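Local coordinates for glycoside hydrolase family protein (Novosphingobium sp. PP1Y, PDB 6Q2F) that probably cleaves terminal alpha-L-rhamnose from rhamnose-bearing glycosides, as an alpha-L-rhamnosidase of the glycoside hydrolases, at residues A654-D659 / V1054-Q1059; D989-V994 / S1005-R1010. All coordinates share one frame; numbering follows the deposited sequence.

Contact 1: A654-D659 / V1054-Q1059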
loop_
_atom_site.group_PDB
_atom_site.type_symbol
_atom_site.label_atom_id
_atom_site.label_comp_id
_atom_site.label_asym_id
_atom_site.label_seq_id
_atom_site.Cartn_x
_atom_site.Cartn_y
_atom_site.Cartn_z
ATOM N N ALA A 654 -8.008 -17.394 13.983
ATOM C CA ALA A 654 -6.776 -18.069 14.375
ATOM C C ALA A 654 -5.724 -17.115 14.952
ATOM O O ALA A 654 -4.522 -17.308 14.737
ATOM C CB ALA A 654 -6.223 -18.856 13.187
ATOM N N PHE A 655 -6.134 -16.108 15.712
ATOM C CA PHE A 655 -5.170 -15.156 16.246
ATOM C C PHE A 655 -5.536 -14.733 17.656
ATOM O O PHE A 655 -6.678 -14.367 17.937
ATOM C CB PHE A 655 -5.066 -13.880 15.357
ATOM C CG PHE A 655 -4.747 -14.152 13.927
ATOM C CD1 PHE A 655 -5.768 -14.385 13.007
ATOM C CD2 PHE A 655 -3.425 -14.149 13.488
ATOM C CE1 PHE A 655 -5.471 -14.614 11.656
ATOM C CE2 PHE A 655 -3.112 -14.375 12.143
ATOM C CZ PHE A 655 -4.133 -14.605 11.223
ATOM N N ALA A 656 -4.550 -14.788 18.523
ATOM C CA ALA A 656 -4.552 -14.147 19.820
ATOM C C ALA A 656 -3.411 -13.142 19.795
ATOM O O ALA A 656 -2.576 -13.186 18.886
ATOM C CB ALA A 656 -4.364 -15.172 20.948
ATOM N N PRO A 657 -3.348 -12.207 20.747
ATOM C CA PRO A 657 -2.284 -11.187 20.690
ATOM C C PRO A 657 -0.891 -11.783 20.585
ATOM O O PRO A 657 -0.011 -11.187 19.949
ATOM C CB PRO A 657 -2.488 -10.413 21.995
ATOM C CG PRO A 657 -3.956 -10.566 22.274
ATOM C CD PRO A 657 -4.274 -11.970 21.872
ATOM N N LYS A 658 -0.693 -12.970 21.120
ATOM C CA LYS A 658 0.598 -13.619 21.046
ATOM C C LYS A 658 0.994 -13.826 19.587
ATOM O O LYS A 658 2.130 -13.769 19.263
ATOM C CB LYS A 658 0.657 -14.908 21.884
ATOM C CG LYS A 658 0.385 -16.189 21.144
ATOM C CD LYS A 658 0.051 -17.346 22.066
ATOM C CE LYS A 658 1.144 -17.636 23.088
ATOM N NZ LYS A 658 1.222 -19.032 23.562
ATOM N N ASP A 659 0.033 -14.057 18.725
ATOM C CA ASP A 659 0.309 -14.243 17.306
ATOM C C ASP A 659 0.444 -12.935 16.551
ATOM O O ASP A 659 0.957 -12.931 15.428
ATOM C CB ASP A 659 -0.807 -15.044 16.647
ATOM C CG ASP A 659 -1.045 -16.361 17.334
ATOM O OD1 ASP A 659 -0.141 -17.209 17.249
ATOM O OD2 ASP A 659 -2.120 -16.527 17.941
ATOM N N VAL A 1054 1.130 -20.783 28.030
ATOM C CA VAL A 1054 -0.218 -20.293 28.209
ATOM C C VAL A 1054 -0.902 -20.197 26.864
ATOM O O VAL A 1054 -0.370 -19.641 25.963
ATOM C CB VAL A 1054 -0.233 -18.894 28.823
ATOM C CG1 VAL A 1054 -1.639 -18.351 28.911
ATOM C CG2 VAL A 1054 0.404 -18.862 30.176
ATOM N N GLY A 1055 -2.093 -20.745 26.758
ATOM C CA GLY A 1055 -2.858 -20.694 25.538
ATOM C C GLY A 1055 -4.147 -19.945 25.758
ATOM O O GLY A 1055 -5.076 -20.512 26.217
ATOM N N ASP A 1056 -4.212 -18.661 25.468
ATOM C CA ASP A 1056 -3.154 -17.892 24.875
ATOM C C ASP A 1056 -2.738 -16.647 25.644
ATOM O O ASP A 1056 -1.718 -16.092 25.356
ATOM C CB ASP A 1056 -3.591 -17.446 23.500
ATOM C CG ASP A 1056 -3.906 -18.559 22.606
ATOM O OD1 ASP A 1056 -3.057 -19.341 22.288
ATOM O OD2 ASP A 1056 -5.017 -18.625 22.167
ATOM N N LEU A 1057 -3.543 -16.215 26.598
ATOM C CA LEU A 1057 -3.251 -15.065 27.410
ATOM C C LEU A 1057 -3.883 -15.286 28.732
ATOM O O LEU A 1057 -4.802 -16.022 28.833
ATOM C CB LEU A 1057 -3.744 -13.757 26.803
ATOM C CG LEU A 1057 -5.185 -13.541 26.367
ATOM C CD1 LEU A 1057 -5.536 -12.074 26.288
ATOM C CD2 LEU A 1057 -5.474 -14.215 25.060
ATOM N N ALA A 1058 -3.377 -14.636 29.755
ATOM C CA ALA A 1058 -3.897 -14.804 31.070
ATOM C C ALA A 1058 -3.878 -13.600 31.956
ATOM O O ALA A 1058 -2.889 -12.967 32.136
ATOM C CB ALA A 1058 -3.159 -15.921 31.753
ATOM N N GLN A 1059 -5.012 -13.322 32.545
ATOM C CA GLN A 1059 -5.126 -12.220 33.492
ATOM C C GLN A 1059 -5.029 -12.807 34.898
ATOM O O GLN A 1059 -5.723 -13.775 35.209
ATOM C CB GLN A 1059 -6.447 -11.454 33.265
ATOM C CG GLN A 1059 -6.743 -10.298 34.227
ATOM C CD GLN A 1059 -7.249 -10.784 35.589
ATOM O OE1 GLN A 1059 -8.170 -11.599 35.673
ATOM N NE2 GLN A 1059 -6.632 -10.291 36.656
HETATM O O HOH W 1 -2.022 -13.918 23.437
HETATM O O HOH W 2 2.963 -20.505 25.610
#
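The backbones of A656 and D1056 come within 6.4 Å at their CA atoms, where the chain at A656-D659, on helix 657-670, meets the turn between strands 1047-1055 and 1057-1062. That turn contains a cis peptide before D1056 and a classic beta bulge, D1056 and L1057 both facing A1095 of a C-terminal beta-sandwich, probably of the galactose-binding-like type. K658 provides the one direct hydrogen bond: its chain bends at chi3 (-58°), bringing NZ to V1054 O at 2.9 Å, nearly in line with the carbonyl. On the way its CD passes D1056 OD1 at 3.7 Å, the two side chains crossing at about a right angle. NZ also donates to a water that accepts from V1054 N; a second water joins K658 N to D1056 O. A methionine in place of K658 would probably leave V1054 O without its charged donor and break one of the two water bridges. D1056 OD1 and D659 OD2 both form salt bridges with R1128, whose charge probably eases the closeness of the two acids. Small A656 lets D1056 approach, CB to CB, at 3.5 Å, while P657 CD rests against L1057 CD2. D659 OD2 turns its anti lone pair to A656 N at 3.0 Å, a nearly straight bond of 173°.

Contact 2: D989-V994 / S1005-R1010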
loop_
_atom_site.group_PDB
_atom_site.type_symbol
_atom_site.label_atom_id
_atom_site.label_comp_id
_atom_site.label_asym_id
_atom_site.label_seq_id
_atom_site.Cartn_x
_atom_site.Cartn_y
_atom_site.Cartn_z
ATOM N N ASP A 989 2.610 -26.574 41.414
ATOM C CA ASP A 989 2.147 -27.823 40.860
ATOM C C ASP A 989 0.984 -28.202 41.749
ATOM O O ASP A 989 0.513 -27.371 42.497
ATOM C CB ASP A 989 3.232 -28.879 40.925
ATOM C CG ASP A 989 3.804 -29.040 42.307
ATOM O OD1 ASP A 989 3.353 -28.375 43.223
ATOM O OD2 ASP A 989 4.710 -29.838 42.478
ATOM N N GLY A 990 0.518 -29.432 41.675
ATOM C CA GLY A 990 -0.597 -29.813 42.499
ATOM C C GLY A 990 -1.914 -29.520 41.835
ATOM O O GLY A 990 -1.979 -29.335 40.641
ATOM N N ALA A 991 -2.957 -29.496 42.639
ATOM C CA ALA A 991 -4.326 -29.368 42.150
ATOM C C ALA A 991 -4.720 -27.923 41.864
ATOM O O ALA A 991 -4.359 -27.007 42.601
ATOM C CB ALA A 991 -5.308 -29.971 43.156
ATOM N N TRP A 992 -5.494 -27.736 40.796
ATOM C CA TRP A 992 -6.095 -26.449 40.486
ATOM C C TRP A 992 -7.590 -26.614 40.280
ATOM O O TRP A 992 -8.039 -27.614 39.717
ATOM C CB TRP A 992 -5.487 -25.827 39.226
ATOM C CG TRP A 992 -4.064 -25.440 39.313
ATOM C CD1 TRP A 992 -2.983 -26.267 39.367
ATOM C CD2 TRP A 992 -3.547 -24.106 39.308
ATOM N NE1 TRP A 992 -1.821 -25.530 39.418
ATOM C CE2 TRP A 992 -2.144 -24.200 39.377
ATOM C CE3 TRP A 992 -4.137 -22.841 39.265
ATOM C CZ2 TRP A 992 -1.326 -23.081 39.392
ATOM C CZ3 TRP A 992 -3.327 -21.738 39.287
ATOM C CH2 TRP A 992 -1.932 -21.860 39.352
ATOM N N GLN A 993 -8.350 -25.617 40.730
ATOM C CA GLN A 993 -9.747 -25.492 40.346
ATOM C C GLN A 993 -9.814 -24.744 39.026
ATOM O O GLN A 993 -9.103 -23.749 38.832
ATOM C CB GLN A 993 -10.546 -24.734 41.407
ATOM C CG GLN A 993 -10.300 -25.223 42.833
ATOM C CD GLN A 993 -10.314 -26.730 42.928
ATOM O OE1 GLN A 993 -11.251 -27.381 42.470
ATOM N NE2 GLN A 993 -9.262 -27.297 43.507
ATOM N N VAL A 994 -10.653 -25.229 38.117
ATOM C CA VAL A 994 -10.890 -24.572 36.842
ATOM C C VAL A 994 -12.385 -24.363 36.670
ATOM O O VAL A 994 -13.155 -25.323 36.745
ATOM C CB VAL A 994 -10.337 -25.392 35.667
ATOM C CG1 VAL A 994 -10.366 -24.545 34.396
ATOM C CG2 VAL A 994 -8.932 -25.863 35.971
ATOM N N SER A 1005 -17.350 -26.466 36.095
ATOM C CA SER A 1005 -16.019 -26.507 36.682
ATOM C C SER A 1005 -15.494 -27.934 36.657
ATOM O O SER A 1005 -16.252 -28.898 36.516
ATOM C CB SER A 1005 -16.021 -25.962 38.110
ATOM O OG SER A 1005 -16.833 -26.759 38.942
ATOM N N ILE A 1006 -14.171 -28.051 36.794
ATOM C CA ILE A 1006 -13.490 -29.324 36.989
ATOM C C ILE A 1006 -12.414 -29.113 38.045
ATOM O O ILE A 1006 -12.127 -27.989 38.457
ATOM C CB ILE A 1006 -12.856 -29.876 35.698
ATOM C CG1 ILE A 1006 -11.728 -28.954 35.222
ATOM C CG2 ILE A 1006 -13.907 -30.090 34.631
ATOM C CD1 ILE A 1006 -11.055 -29.421 33.957
ATOM N N GLU A 1007 -11.829 -30.221 38.486
ATOM C CA GLU A 1007 -10.600 -30.221 39.259
ATOM C C GLU A 1007 -9.531 -30.918 38.437
ATOM O O GLU A 1007 -9.770 -31.996 37.883
ATOM C CB GLU A 1007 -10.777 -30.915 40.613
ATOM C CG GLU A 1007 -9.527 -30.876 41.495
ATOM C CD GLU A 1007 -9.729 -31.527 42.856
ATOM O OE1 GLU A 1007 -10.830 -32.056 43.131
ATOM O OE2 GLU A 1007 -8.773 -31.495 43.655
ATOM N N LEU A 1008 -8.379 -30.280 38.321
ATOM C CA LEU A 1008 -7.228 -30.876 37.668
ATOM C C LEU A 1008 -6.251 -31.298 38.751
ATOM O O LEU A 1008 -5.783 -30.462 39.528
ATOM C CB LEU A 1008 -6.572 -29.897 36.696
ATOM C CG LEU A 1008 -7.350 -29.595 35.416
ATOM C CD1 LEU A 1008 -6.659 -28.503 34.620
ATOM C CD2 LEU A 1008 -7.493 -30.849 34.575
ATOM N N ALA A 1009 -5.967 -32.598 38.820
ATOM C CA ALA A 1009 -4.882 -33.053 39.683
ATOM C C ALA A 1009 -3.566 -32.428 39.262
ATOM O O ALA A 1009 -2.667 -32.244 40.089
ATOM C CB ALA A 1009 -4.766 -34.574 39.635
ATOM N N ARG A 1010 -3.468 -32.043 37.997
ATOM C CA ARG A 1010 -2.240 -31.545 37.411
ATOM C C ARG A 1010 -2.605 -30.604 36.275
ATOM O O ARG A 1010 -3.530 -30.889 35.510
ATOM C CB ARG A 1010 -1.407 -32.716 36.888
ATOM C CG ARG A 1010 0.076 -32.486 36.803
ATOM C CD ARG A 1010 0.849 -33.735 37.281
ATOM N NE ARG A 1010 0.116 -34.466 38.327
ATOM C CZ ARG A 1010 0.132 -34.177 39.640
ATOM N NH1 ARG A 1010 0.880 -33.169 40.111
ATOM N NH2 ARG A 1010 -0.560 -34.921 40.502
#
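V994 O accepts the shortest hydrogen bond here, from I1006 N at 2.9 Å, and also receives a weaker, bent CA-H...O contact from S1005 CA at 3.1 Å. V994 N returns a bond to I1006 O. W992 and L1008 form the next hydrogen-bonded pair, and Q993 with E1007 is the non-hydrogen-bonded pair between them. On the face shared by W992, V994, I1006 and L1008, the beta-branched V994 sends CG2, anti to its carbonyl carbon, to L1008 CD1 at 3.7 Å; its CB meets I1006 CG1 at 3.8 Å. W992 continues this apolar face inward, packing on Y1031, L1090 and L1132, with R1033 in a cation-pi contact. On the other face the exposed Q993 and E1007, polar as suits their place, lie side by side, pointing the same way, their amide and carboxylate planes 58° apart, with Q993 OE1 4.0 Å from E1007 CG. G990 fits its place because its backbone angles would jam a CB against the preceding carbonyl. The axes of the two short strands run 5.0 Å apart at 159°, the arrangement of an antiparallel beta hairpin, here at the edge of a six-stranded sheet in the C-terminal beta-sandwich.

In the fold
Both contacts reach the same six-stranded antiparallel sheet, contact 1 through strand 1057-1062 and contact 2 through the hairpin of strands 992-996 and 1005-1008, which supplies an outermost strand. Contact 1 also includes the end of strand 1047-1055, so it sits where the chain passes from the four-stranded sheet to the six-stranded one. Their centres lie 21 Å apart. Contact 1 is buried and bridges 394 intervening residues, tying the C-terminal beta-sandwich to helix 657-670; it relies on a lysine, waters and acids sharing an arginine. Contact 2, at the surface, spans just ten residues and relies on regular backbone pairing. Strand 1086-1095 is a common neighbour, paired with 1057-1062 and touched by the side chains of V1054 and W992.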